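Local atomic coordinates of beta-N-acetylhexosaminidase (Arthrobacter aurescens, PDB entry 3RCN), a protein that probably hydrolyses terminal non-reducing N-acetyl-D-hexosamine residues from N-acetyl-beta-D-hexosaminides, as a member of glycosyl hydrolase family 20. Residues E194-S206 and G210-T222. Residues are numbered along the deposited sequence; the frame is centred on the assembly and turned at random.
With SO4 (sulfate ion), chain B.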
loop_
_atom_site.group_PDB
_atom_site.type_symbol
_atom_site.label_atom_id
_atom_site.label_comp_id
_atom_site.label_asym_id
_atom_site.label_seq_id
_atom_site.Cartn_x
_atom_site.Cartn_y
_atom_site.Cartn_z
ATOM N N GLU A 194 -11.527 17.440 11.710
ATOM C CA GLU A 194 -12.745 16.869 12.298
ATOM C C GLU A 194 -13.966 17.034 11.394
ATOM O O GLU A 194 -14.783 16.134 11.248
ATOM C CB GLU A 194 -13.041 17.477 13.666
ATOM C CG GLU A 194 -12.083 17.068 14.763
ATOM C CD GLU A 194 -12.275 17.886 16.038
ATOM O OE1 GLU A 194 -13.274 18.641 16.128
ATOM O OE2 GLU A 194 -11.419 17.780 16.948
ATOM N N THR A 195 -14.073 18.200 10.792
ATOM C CA THR A 195 -15.176 18.544 9.910
ATOM C C THR A 195 -14.700 18.459 8.462
ATOM O O THR A 195 -15.312 17.780 7.652
ATOM C CB THR A 195 -15.814 19.917 10.272
ATOM O OG1 THR A 195 -16.448 19.813 11.554
ATOM C CG2 THR A 195 -16.860 20.331 9.246
ATOM N N GLY A 196 -13.673 19.236 8.126
ATOM C CA GLY A 196 -13.147 19.302 6.772
ATOM C C GLY A 196 -12.549 18.049 6.141
ATOM O O GLY A 196 -12.378 18.000 4.919
ATOM N N ALA A 197 -12.251 17.026 6.937
ATOM C CA ALA A 197 -11.575 15.840 6.396
ATOM C C ALA A 197 -12.498 14.786 5.794
ATOM O O ALA A 197 -12.022 13.725 5.370
ATOM C CB ALA A 197 -10.671 15.208 7.434
ATOM N N TRP A 198 -13.806 15.053 5.778
ATOM C CA TRP A 198 -14.761 14.104 5.193
ATOM C C TRP A 198 -15.972 14.779 4.567
ATOM O O TRP A 198 -16.367 15.861 4.980
ATOM C CB TRP A 198 -15.220 13.060 6.230
ATOM C CG TRP A 198 -16.099 13.608 7.323
ATOM C CD1 TRP A 198 -15.687 14.260 8.451
ATOM C CD2 TRP A 198 -17.537 13.541 7.402
ATOM N NE1 TRP A 198 -16.773 14.606 9.223
ATOM C CE2 TRP A 198 -17.916 14.179 8.606
ATOM C CE3 TRP A 198 -18.531 13.014 6.573
ATOM C CZ2 TRP A 198 -19.264 14.298 9.005
ATOM C CZ3 TRP A 198 -19.866 13.132 6.973
ATOM C CH2 TRP A 198 -20.215 13.774 8.180
ATOM N N ARG A 199 -16.556 14.121 3.572
ATOM C CA ARG A 199 -17.779 14.587 2.936
ATOM C C ARG A 199 -18.826 13.466 2.944
ATOM O O ARG A 199 -18.475 12.296 3.034
ATOM C CB ARG A 199 -17.501 15.019 1.493
ATOM C CG ARG A 199 -16.993 13.905 0.598
ATOM C CD ARG A 199 -16.678 14.426 -0.789
ATOM N NE ARG A 199 -16.090 13.403 -1.651
ATOM C CZ ARG A 199 -14.780 13.244 -1.841
ATOM N NH1 ARG A 199 -13.902 14.038 -1.220
ATOM N NH2 ARG A 199 -14.344 12.284 -2.652
ATOM N N ARG A 200 -20.097 13.845 2.835
ATOM C CA ARG A 200 -21.243 12.936 2.841
ATOM C C ARG A 200 -21.232 11.944 1.679
ATOM O O ARG A 200 -21.476 10.746 1.858
ATOM C CB ARG A 200 -22.521 13.755 2.736
ATOM C CG ARG A 200 -23.570 13.388 3.732
ATOM C CD ARG A 200 -23.750 14.504 4.739
ATOM N NE ARG A 200 -24.100 13.975 6.054
ATOM C CZ ARG A 200 -24.041 14.676 7.179
ATOM N NH1 ARG A 200 -23.640 15.941 7.146
ATOM N NH2 ARG A 200 -24.377 14.111 8.333
ATOM N N GLU A 201 -20.979 12.451 0.477
ATOM C CA GLU A 201 -20.933 11.606 -0.708
ATOM C C GLU A 201 -20.075 12.235 -1.800
ATOM O O GLU A 201 -19.345 13.193 -1.551
ATOM C CB GLU A 201 -22.338 11.295 -1.219
ATOM C CG GLU A 201 -23.291 12.469 -1.224
ATOM C CD GLU A 201 -24.590 12.159 -1.961
ATOM O OE1 GLU A 201 -24.839 10.974 -2.293
ATOM O OE2 GLU A 201 -25.364 13.106 -2.211
ATOM N N SER A 202 -20.149 11.669 -2.998
ATOM C CA SER A 202 -19.319 12.101 -4.109
ATOM C C SER A 202 -20.087 12.026 -5.414
ATOM O O SER A 202 -20.863 11.096 -5.631
ATOM C CB SER A 202 -18.087 11.198 -4.234
ATOM O OG SER A 202 -17.324 11.171 -3.045
ATOM N N SER A 203 -19.856 12.995 -6.291
ATOM C CA SER A 203 -20.341 12.893 -7.656
ATOM C C SER A 203 -19.835 11.614 -8.267
ATOM O O SER A 203 -18.671 11.248 -8.112
ATOM C CB SER A 203 -19.857 14.062 -8.513
ATOM O OG SER A 203 -20.392 15.286 -8.057
ATOM N N LEU A 204 -20.713 10.949 -8.994
ATOM C CA LEU A 204 -20.329 9.775 -9.743
ATOM C C LEU A 204 -20.180 10.163 -11.211
ATOM O O LEU A 204 -21.172 10.413 -11.896
ATOM C CB LEU A 204 -21.411 8.705 -9.583
ATOM C CG LEU A 204 -21.166 7.424 -10.363
ATOM C CD1 LEU A 204 -19.816 6.845 -9.948
ATOM C CD2 LEU A 204 -22.312 6.439 -10.155
ATOM N N GLY A 205 -18.944 10.193 -11.702
ATOM C CA GLY A 205 -18.687 10.695 -13.040
ATOM C C GLY A 205 -18.591 12.211 -13.036
ATOM O O GLY A 205 -18.423 12.816 -11.977
ATOM N N SER A 206 -18.685 12.822 -14.217
ATOM C CA SER A 206 -18.699 14.276 -14.341
ATOM C C SER A 206 -19.811 14.863 -13.479
ATOM O O SER A 206 -20.888 14.281 -13.399
ATOM C CB SER A 206 -18.927 14.676 -15.803
ATOM O OG SER A 206 -19.055 16.087 -15.944
ATOM N N GLY A 210 -24.947 14.956 -12.654
ATOM C CA GLY A 210 -25.728 15.135 -11.440
ATOM C C GLY A 210 -26.160 13.866 -10.715
ATOM O O GLY A 210 -27.272 13.792 -10.193
ATOM N N VAL A 211 -25.283 12.867 -10.674
ATOM C CA VAL A 211 -25.573 11.631 -9.956
ATOM C C VAL A 211 -24.523 11.410 -8.876
ATOM O O VAL A 211 -23.355 11.742 -9.062
ATOM C CB VAL A 211 -25.675 10.405 -10.915
ATOM C CG1 VAL A 211 -24.714 10.551 -12.081
ATOM C CG2 VAL A 211 -25.432 9.078 -10.159
ATOM N N PHE A 212 -24.953 10.847 -7.750
ATOM C CA PHE A 212 -24.108 10.699 -6.567
ATOM C C PHE A 212 -24.029 9.263 -6.047
ATOM O O PHE A 212 -24.935 8.459 -6.267
ATOM C CB PHE A 212 -24.614 11.623 -5.462
ATOM C CG PHE A 212 -24.454 13.068 -5.781
ATOM C CD1 PHE A 212 -25.395 13.730 -6.554
ATOM C CD2 PHE A 212 -23.354 13.772 -5.318
ATOM C CE1 PHE A 212 -25.238 15.080 -6.856
ATOM C CE2 PHE A 212 -23.197 15.113 -5.614
ATOM C CZ PHE A 212 -24.140 15.764 -6.386
ATOM N N ASP A 213 -22.949 8.947 -5.344
ATOM C CA ASP A 213 -22.701 7.555 -4.957
ATOM C C ASP A 213 -23.176 7.153 -3.549
ATOM O O ASP A 213 -22.993 6.011 -3.150
ATOM C CB ASP A 213 -21.215 7.216 -5.111
ATOM C CG ASP A 213 -20.337 7.989 -4.137
ATOM O OD1 ASP A 213 -20.881 8.669 -3.238
ATOM O OD2 ASP A 213 -19.101 7.919 -4.272
ATOM N N GLY A 214 -23.739 8.085 -2.784
ATOM C CA GLY A 214 -24.246 7.765 -1.456
ATOM C C GLY A 214 -23.191 7.319 -0.449
ATOM O O GLY A 214 -23.521 6.901 0.658
ATOM N N ARG A 215 -21.917 7.406 -0.824
ATOM C CA ARG A 215 -20.834 6.842 -0.017
ATOM C C ARG A 215 -19.947 7.926 0.606
ATOM O O ARG A 215 -19.253 8.653 -0.102
ATOM C CB ARG A 215 -19.978 5.909 -0.888
ATOM C CG ARG A 215 -18.877 5.127 -0.159
ATOM C CD ARG A 215 -17.874 4.557 -1.164
ATOM N NE ARG A 215 -16.800 3.785 -0.537
ATOM C CZ ARG A 215 -16.764 2.451 -0.486
ATOM N NH1 ARG A 215 -17.749 1.733 -1.022
ATOM N NH2 ARG A 215 -15.739 1.829 0.103
ATOM N N PRO A 216 -19.962 8.027 1.939
ATOM C CA PRO A 216 -19.054 8.931 2.636
ATOM C C PRO A 216 -17.618 8.709 2.167
ATOM O O PRO A 216 -17.256 7.580 1.823
ATOM C CB PRO A 216 -19.206 8.499 4.096
ATOM C CG PRO A 216 -20.606 8.055 4.191
ATOM C CD PRO A 216 -20.897 7.367 2.867
ATOM N N HIS A 217 -16.824 9.780 2.110
ATOM C CA HIS A 217 -15.399 9.637 1.829
ATOM C C HIS A 217 -14.542 10.610 2.624
ATOM O O HIS A 217 -14.899 11.780 2.785
ATOM C CB HIS A 217 -15.082 9.777 0.337
ATOM C CG HIS A 217 -13.612 9.733 0.058
ATOM N ND1 HIS A 217 -12.914 8.551 -0.067
ATOM C CD2 HIS A 217 -12.691 10.726 -0.026
ATOM C CE1 HIS A 217 -11.635 8.818 -0.266
ATOM N NE2 HIS A 217 -11.473 10.130 -0.243
ATOM N N GLY A 218 -13.399 10.134 3.106
ATOM C CA GLY A 218 -12.495 10.998 3.834
ATOM C C GLY A 218 -11.274 10.341 4.446
ATOM O O GLY A 218 -10.972 9.174 4.204
ATOM N N GLY A 219 -10.525 11.150 5.187
ATOM C CA GLY A 219 -9.342 10.720 5.909
ATOM C C GLY A 219 -8.406 11.921 5.959
ATOM O O GLY A 219 -8.683 12.952 5.347
ATOM N N PHE A 220 -7.299 11.800 6.673
ATOM C CA PHE A 220 -6.317 12.870 6.686
ATOM C C PHE A 220 -4.959 12.397 7.163
ATOM O O PHE A 220 -4.840 11.354 7.796
ATOM C CB PHE A 220 -6.796 14.048 7.530
ATOM C CG PHE A 220 -6.915 13.740 8.982
ATOM C CD1 PHE A 220 -5.816 13.834 9.807
ATOM C CD2 PHE A 220 -8.138 13.378 9.527
ATOM C CE1 PHE A 220 -5.925 13.549 11.153
ATOM C CE2 PHE A 220 -8.257 13.099 10.867
ATOM C CZ PHE A 220 -7.152 13.185 11.686
ATOM N N TYR A 221 -3.931 13.173 6.867
ATOM C CA TYR A 221 -2.625 12.877 7.414
ATOM C C TYR A 221 -2.419 13.642 8.709
ATOM O O TYR A 221 -2.829 14.785 8.824
ATOM C CB TYR A 221 -1.557 13.212 6.391
ATOM C CG TYR A 221 -1.908 12.673 5.022
ATOM C CD1 TYR A 221 -1.826 11.310 4.745
ATOM C CD2 TYR A 221 -2.335 13.517 4.012
ATOM C CE1 TYR A 221 -2.149 10.814 3.486
ATOM C CE2 TYR A 221 -2.663 13.034 2.756
ATOM C CZ TYR A 221 -2.569 11.684 2.497
ATOM O OH TYR A 221 -2.898 11.210 1.246
ATOM N N THR A 222 -1.827 12.992 9.702
ATOM C CA THR A 222 -1.468 13.668 10.929
ATOM C C THR A 222 -0.152 14.308 10.624
ATOM O O THR A 222 0.412 14.087 9.551
ATOM C CB THR A 222 -1.208 12.683 12.073
ATOM O OG1 THR A 222 -0.077 11.874 11.734
ATOM C CG2 THR A 222 -2.426 11.799 12.340
HETATM S S SO4 B . -12.589 3.951 0.917
HETATM O O1 SO4 B . -13.353 5.029 1.544
HETATM O O2 SO4 B . -12.430 2.854 1.865
HETATM O O3 SO4 B . -13.322 3.487 -0.256
HETATM O O4 SO4 B . -11.274 4.433 0.502
HETATM O O HOH W 1 -17.708 8.687 -2.056
HETATM O O HOH W 2 -22.685 14.969 -9.329
HETATM O O HOH W 3 -22.323 13.195 -11.453
#
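R199 and H217 face each other as an antiparallel hydrogen-bonded pair and illustrate how backbone bonds can join a very short two-stranded sheet while its side chains pack together and bond to other segments. R199 N gives a bond to H217 O (3.0 Å), and H217 N returns one to R199 O. On the same face of the sheet the two side chains run side by side, with H217 CD2 lying over one face of the R199 guanidinium, 3.5 Å from NH2, and the two planes 38° apart. Two coplanar bonds, from R199 NE and NH2 to S202 OG, fix the rotation of the guanidinium; R199 NH2 also reaches R149 O and NH1 reaches Q180 O, while H217 NE2 binds F151 N.

Farther out the regular pairing gives way to a loop, beyond which S203 and F212 form a separate bridge with the register shifted by one residue. The D213 carboxylate helps tie this loop. With CG lodged between its backbone N and carbonyl carbon (chi1 66°), its OD1 receives S202 N (3.1 Å) and R215 N (2.9 Å) from opposite faces of the carboxylate, the latter bond closing an Asx turn. D213 N in turn bonds S202 O, while a water joins D213 OD2, S202 OG and R215 O. E201 crosses F212 at about a right angle, with E201 OE1 near F212 CB and weakly bonded by G214 N, and L204 N bonds V211 O (2.8 Å). R215 forms a salt bridge with D462 of the second subunit and bonds a sulfate through NH2.

At the other end G219 N bonds A197 O, and A197 CB rests on F220 CD2. Within the TIM-barrel catalytic domain, the hairpin links helix 191-194 to helix 223-235 in sequence, with T222 at the N-cap of the latter.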